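Exotoxin 6 (Staphylococcus aureus subsp. aureus Mu50, PDB 4ZYS) is a staphylococcal superantigen-like exotoxin, probably secreted to interfere with host immune defences and possibly able to bind sugars. Local coordinates at residues K60-L74 and N84-Q96. Sequence-based numbering, arbitrary orientation.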
loop_
_atom_site.group_PDB
_atom_site.type_symbol
_atom_site.label_atom_id
_atom_site.label_comp_id
_atom_site.label_asym_id
_atom_site.label_seq_id
_atom_site.Cartn_x
_atom_site.Cartn_y
_atom_site.Cartn_z
ATOM N N LYS A 60 8.434 0.335 -15.052
ATOM C CA LYS A 60 9.099 1.350 -14.218
ATOM C C LYS A 60 10.561 0.994 -13.890
ATOM O O LYS A 60 11.396 1.887 -13.713
ATOM C CB LYS A 60 8.319 1.506 -12.902
ATOM C CG LYS A 60 8.586 2.787 -12.140
ATOM C CD LYS A 60 7.522 2.971 -11.073
ATOM C CE LYS A 60 8.020 3.790 -9.922
ATOM N NZ LYS A 60 6.924 4.045 -8.965
ATOM N N PHE A 61 10.850 -0.311 -13.765
ATOM C CA PHE A 61 12.170 -0.780 -13.372
ATOM C C PHE A 61 12.874 -1.436 -14.534
ATOM O O PHE A 61 12.243 -2.124 -15.345
ATOM C CB PHE A 61 12.072 -1.731 -12.149
ATOM C CG PHE A 61 11.272 -1.087 -11.038
ATOM C CD1 PHE A 61 11.855 -0.137 -10.201
ATOM C CD2 PHE A 61 9.909 -1.337 -10.905
ATOM C CE1 PHE A 61 11.089 0.543 -9.241
ATOM C CE2 PHE A 61 9.146 -0.648 -9.965
ATOM C CZ PHE A 61 9.746 0.276 -9.125
ATOM N N LYS A 62 14.193 -1.202 -14.619
ATOM C CA LYS A 62 15.046 -1.801 -15.653
ATOM C C LYS A 62 15.298 -3.286 -15.317
ATOM O O LYS A 62 15.206 -3.675 -14.152
ATOM C CB LYS A 62 16.382 -1.024 -15.806
ATOM C CG LYS A 62 17.210 -0.899 -14.527
ATOM C CD LYS A 62 18.698 -0.862 -14.831
ATOM C CE LYS A 62 19.468 0.023 -13.883
ATOM N NZ LYS A 62 20.940 -0.141 -14.054
ATOM N N ASP A 63 15.615 -4.103 -16.323
ATOM C CA ASP A 63 15.931 -5.501 -16.077
ATOM C C ASP A 63 17.276 -5.553 -15.358
ATOM O O ASP A 63 18.131 -4.677 -15.554
ATOM C CB ASP A 63 15.934 -6.313 -17.386
ATOM C CG ASP A 63 14.530 -6.542 -17.935
ATOM O OD1 ASP A 63 13.810 -7.434 -17.396
ATOM O OD2 ASP A 63 14.144 -5.834 -18.903
ATOM N N GLY A 64 17.426 -6.536 -14.483
ATOM C CA GLY A 64 18.641 -6.650 -13.701
ATOM C C GLY A 64 18.591 -5.795 -12.456
ATOM O O GLY A 64 17.508 -5.535 -11.906
ATOM N N ASP A 65 19.778 -5.366 -12.007
ATOM C CA ASP A 65 20.001 -4.602 -10.793
ATOM C C ASP A 65 19.295 -3.248 -10.770
ATOM O O ASP A 65 19.564 -2.385 -11.609
ATOM C CB ASP A 65 21.521 -4.386 -10.598
ATOM C CG ASP A 65 21.950 -3.670 -9.316
ATOM O OD1 ASP A 65 21.076 -3.224 -8.560
ATOM O OD2 ASP A 65 23.156 -3.563 -9.078
ATOM N N ASN A 66 18.437 -3.056 -9.747
ATOM C CA ASN A 66 17.778 -1.802 -9.382
ATOM C C ASN A 66 18.204 -1.520 -7.953
ATOM O O ASN A 66 17.717 -2.185 -7.042
ATOM C CB ASN A 66 16.252 -1.896 -9.512
ATOM C CG ASN A 66 15.758 -1.920 -10.934
ATOM O OD1 ASN A 66 15.392 -0.890 -11.508
ATOM N ND2 ASN A 66 15.756 -3.093 -11.537
ATOM N N SER A 67 19.162 -0.609 -7.747
ATOM C CA SER A 67 19.683 -0.347 -6.397
ATOM C C SER A 67 19.228 0.990 -5.791
ATOM O O SER A 67 19.891 1.508 -4.884
ATOM C CB SER A 67 21.207 -0.412 -6.405
ATOM O OG SER A 67 21.618 -1.766 -6.343
ATOM N N ASN A 68 18.084 1.514 -6.242
ATOM C CA ASN A 68 17.538 2.797 -5.771
ATOM C C ASN A 68 16.042 2.617 -5.467
ATOM O O ASN A 68 15.208 3.417 -5.889
ATOM C CB ASN A 68 17.761 3.855 -6.882
ATOM C CG ASN A 68 17.048 3.516 -8.201
ATOM O OD1 ASN A 68 16.808 2.336 -8.558
ATOM N ND2 ASN A 68 16.615 4.545 -8.914
ATOM N N ILE A 69 15.689 1.531 -4.796
ATOM C CA ILE A 69 14.281 1.242 -4.596
ATOM C C ILE A 69 13.925 1.167 -3.136
ATOM O O ILE A 69 14.786 0.942 -2.278
ATOM C CB ILE A 69 13.856 -0.082 -5.342
ATOM C CG1 ILE A 69 14.702 -1.307 -4.927
ATOM C CG2 ILE A 69 13.858 0.094 -6.850
ATOM C CD1 ILE A 69 13.984 -2.672 -4.988
ATOM N N ASP A 70 12.630 1.365 -2.861
ATOM C CA ASP A 70 12.025 1.157 -1.549
ATOM C C ASP A 70 11.045 0.037 -1.712
ATOM O O ASP A 70 10.443 -0.099 -2.777
ATOM C CB ASP A 70 11.339 2.421 -1.000
ATOM C CG ASP A 70 12.271 3.590 -0.761
ATOM O OD1 ASP A 70 13.513 3.383 -0.799
ATOM O OD2 ASP A 70 11.768 4.718 -0.575
ATOM N N VAL A 71 10.885 -0.797 -0.679
ATOM C CA VAL A 71 9.954 -1.910 -0.777
ATOM C C VAL A 71 9.029 -1.892 0.420
ATOM O O VAL A 71 9.427 -1.508 1.519
ATOM C CB VAL A 71 10.639 -3.305 -0.980
ATOM C CG1 VAL A 71 11.508 -3.312 -2.238
ATOM C CG2 VAL A 71 11.457 -3.731 0.244
ATOM N N PHE A 72 7.758 -2.247 0.158
ATOM C CA PHE A 72 6.675 -2.434 1.114
ATOM C C PHE A 72 6.159 -3.833 0.832
ATOM O O PHE A 72 5.462 -4.032 -0.166
ATOM C CB PHE A 72 5.600 -1.345 0.957
ATOM C CG PHE A 72 4.575 -1.368 2.064
ATOM C CD1 PHE A 72 3.439 -2.168 1.967
ATOM C CD2 PHE A 72 4.753 -0.599 3.215
ATOM C CE1 PHE A 72 2.503 -2.222 3.007
ATOM C CE2 PHE A 72 3.797 -0.621 4.245
ATOM C CZ PHE A 72 2.666 -1.421 4.126
ATOM N N ILE A 73 6.597 -4.820 1.637
ATOM C CA ILE A 73 6.330 -6.244 1.428
ATOM C C ILE A 73 5.322 -6.787 2.447
ATOM O O ILE A 73 5.507 -6.697 3.662
ATOM C CB ILE A 73 7.685 -7.052 1.460
ATOM C CG1 ILE A 73 8.640 -6.620 0.304
ATOM C CG2 ILE A 73 7.501 -8.600 1.506
ATOM C CD1 ILE A 73 10.114 -6.921 0.569
ATOM N N LEU A 74 4.289 -7.411 1.913
ATOM C CA LEU A 74 3.237 -8.122 2.619
ATOM C C LEU A 74 3.147 -9.532 1.997
ATOM O O LEU A 74 2.894 -9.672 0.805
ATOM C CB LEU A 74 1.908 -7.336 2.518
ATOM C CG LEU A 74 0.698 -7.882 3.292
ATOM C CD1 LEU A 74 -0.294 -6.786 3.517
ATOM C CD2 LEU A 74 -0.007 -8.977 2.496
ATOM N N ASN A 84 8.968 -15.054 0.666
ATOM C CA ASN A 84 7.783 -14.207 0.647
ATOM C C ASN A 84 7.398 -13.856 -0.763
ATOM O O ASN A 84 8.265 -13.509 -1.576
ATOM C CB ASN A 84 7.993 -12.908 1.396
ATOM C CG ASN A 84 8.525 -13.006 2.782
ATOM O OD1 ASN A 84 8.114 -13.861 3.586
ATOM N ND2 ASN A 84 9.367 -12.031 3.113
ATOM N N TYR A 85 6.102 -13.956 -1.047
ATOM C CA TYR A 85 5.551 -13.596 -2.344
ATOM C C TYR A 85 4.653 -12.397 -2.105
ATOM O O TYR A 85 3.654 -12.511 -1.418
ATOM C CB TYR A 85 4.833 -14.799 -3.007
ATOM C CG TYR A 85 5.769 -15.955 -3.300
ATOM C CD1 TYR A 85 6.670 -15.897 -4.356
ATOM C CD2 TYR A 85 5.791 -17.085 -2.488
ATOM C CE1 TYR A 85 7.572 -16.930 -4.596
ATOM C CE2 TYR A 85 6.698 -18.118 -2.711
ATOM C CZ TYR A 85 7.580 -18.040 -3.775
ATOM O OH TYR A 85 8.437 -19.071 -4.065
ATOM N N SER A 86 5.060 -11.244 -2.597
ATOM C CA SER A 86 4.337 -10.010 -2.404
ATOM C C SER A 86 3.973 -9.405 -3.761
ATOM O O SER A 86 4.516 -9.830 -4.776
ATOM C CB SER A 86 5.162 -9.050 -1.551
ATOM O OG SER A 86 4.377 -7.948 -1.118
ATOM N N ILE A 87 2.991 -8.473 -3.788
ATOM C CA ILE A 87 2.533 -7.833 -5.026
ATOM C C ILE A 87 2.685 -6.327 -4.903
ATOM O O ILE A 87 2.130 -5.757 -3.965
ATOM C CB ILE A 87 1.050 -8.224 -5.336
ATOM C CG1 ILE A 87 0.883 -9.763 -5.379
ATOM C CG2 ILE A 87 0.556 -7.547 -6.633
ATOM C CD1 ILE A 87 -0.535 -10.250 -5.327
ATOM N N GLY A 88 3.360 -5.701 -5.877
ATOM C CA GLY A 88 3.576 -4.256 -5.931
ATOM C C GLY A 88 4.412 -3.723 -4.787
ATOM O O GLY A 88 5.319 -4.407 -4.297
ATOM N N GLY A 89 4.100 -2.504 -4.366
ATOM C CA GLY A 89 4.785 -1.814 -3.276
ATOM C C GLY A 89 6.255 -1.527 -3.499
ATOM O O GLY A 89 7.005 -1.358 -2.523
ATOM N N VAL A 90 6.683 -1.496 -4.787
ATOM C CA VAL A 90 8.068 -1.202 -5.182
ATOM C C VAL A 90 8.054 0.164 -5.801
ATOM O O VAL A 90 7.353 0.411 -6.787
ATOM C CB VAL A 90 8.758 -2.264 -6.087
ATOM C CG1 VAL A 90 10.251 -1.948 -6.245
ATOM C CG2 VAL A 90 8.575 -3.674 -5.500
ATOM N N THR A 91 8.775 1.073 -5.164
ATOM C CA THR A 91 8.854 2.487 -5.541
ATOM C C THR A 91 10.333 2.935 -5.650
ATOM O O THR A 91 11.235 2.190 -5.268
ATOM C CB THR A 91 8.087 3.340 -4.481
ATOM O OG1 THR A 91 8.597 3.060 -3.179
ATOM C CG2 THR A 91 6.575 3.114 -4.485
ATOM N N LYS A 92 10.557 4.151 -6.189
ATOM C CA LYS A 92 11.873 4.771 -6.292
ATOM C C LYS A 92 12.187 5.387 -4.936
ATOM O O LYS A 92 11.312 5.984 -4.312
ATOM C CB LYS A 92 11.924 5.846 -7.407
ATOM C CG LYS A 92 11.541 5.360 -8.820
ATOM C CD LYS A 92 12.615 4.474 -9.509
ATOM C CE LYS A 92 12.091 3.793 -10.754
ATOM N NZ LYS A 92 13.182 3.380 -11.676
ATOM N N THR A 93 13.425 5.232 -4.475
ATOM C CA THR A 93 13.850 5.782 -3.211
ATOM C C THR A 93 13.930 7.324 -3.303
ATOM O O THR A 93 14.043 7.867 -4.408
ATOM C CB THR A 93 15.185 5.162 -2.789
ATOM O OG1 THR A 93 15.307 5.336 -1.383
ATOM C CG2 THR A 93 16.397 5.788 -3.501
ATOM N N ASN A 94 13.916 8.015 -2.142
ATOM C CA ASN A 94 14.033 9.470 -2.098
ATOM C C ASN A 94 15.407 9.922 -2.558
ATOM O O ASN A 94 16.412 9.243 -2.312
ATOM C CB ASN A 94 13.760 10.018 -0.680
ATOM C CG ASN A 94 12.295 10.056 -0.262
ATOM O OD1 ASN A 94 11.397 9.542 -0.943
ATOM N ND2 ASN A 94 12.008 10.731 0.848
ATOM N N SER A 95 15.449 11.114 -3.187
ATOM C CA SER A 95 16.690 11.753 -3.594
ATOM C C SER A 95 17.360 12.285 -2.330
ATOM O O SER A 95 16.704 12.398 -1.302
ATOM C CB SER A 95 16.406 12.851 -4.613
ATOM O OG SER A 95 15.283 13.624 -4.230
ATOM N N GLN A 96 18.659 12.576 -2.384
ATOM C CA GLN A 96 19.418 13.078 -1.236
ATOM C C GLN A 96 18.765 14.339 -0.593
ATOM O O GLN A 96 18.644 14.340 0.638
ATOM C CB GLN A 96 20.890 13.353 -1.627
ATOM C CG GLN A 96 21.903 13.111 -0.499
ATOM C CD GLN A 96 21.850 11.724 0.118
ATOM O OE1 GLN A 96 21.776 10.701 -0.566
ATOM N NE2 GLN A 96 21.887 11.661 1.437
HETATM O O HOH W 1 15.064 1.677 -10.475
HETATM O O HOH W 2 15.812 5.155 -11.639
HETATM O O HOH W 3 12.866 6.807 0.552
HETATM O O HOH W 4 5.809 -5.932 -2.083
HETATM O O HOH W 5 1.571 -8.556 -1.235
#
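K92 runs back alongside K60 and F61. Its CB starts away from segment 60-74, but the chain bends about the CB-CG bond (chi2 -74°) and turns toward it. CG then lies 4.0 Å from K60 CE. CD runs beside the amide of N68, the two side chains pointing the same way. CE reaches the F61 ring obliquely, 3.7 Å from CE1. NZ donates to K60 O at 3.1 Å, tilted from the carbonyl plane, and to two waters. One water also donates to N66 OD1 and N68 OD1; the other accepts from N68 ND2. K60 slides past K92 the opposite way, and its own NZ pairs with D127.

Strands 69-74 and 84-92 form an antiparallel hairpin of the OB-fold domain. D70 and T91 exchange backbone hydrogen bonds. V90 CG1 sits off-centre over the F61 ring, 4.1 Å from its centroid.

Beyond the ladder, T93 OG1 donates to D70 OD1 (2.7 Å) on the syn side of the carboxylate. K125 pairs with D70 OD2. Strand 84-92 is broken at G88-G89, where F72 N still donates to G89 O. In the 84-87 piece S86 OG accepts from L74 N at 3.1 Å. One water links F72 O, S86 OG and G88 O.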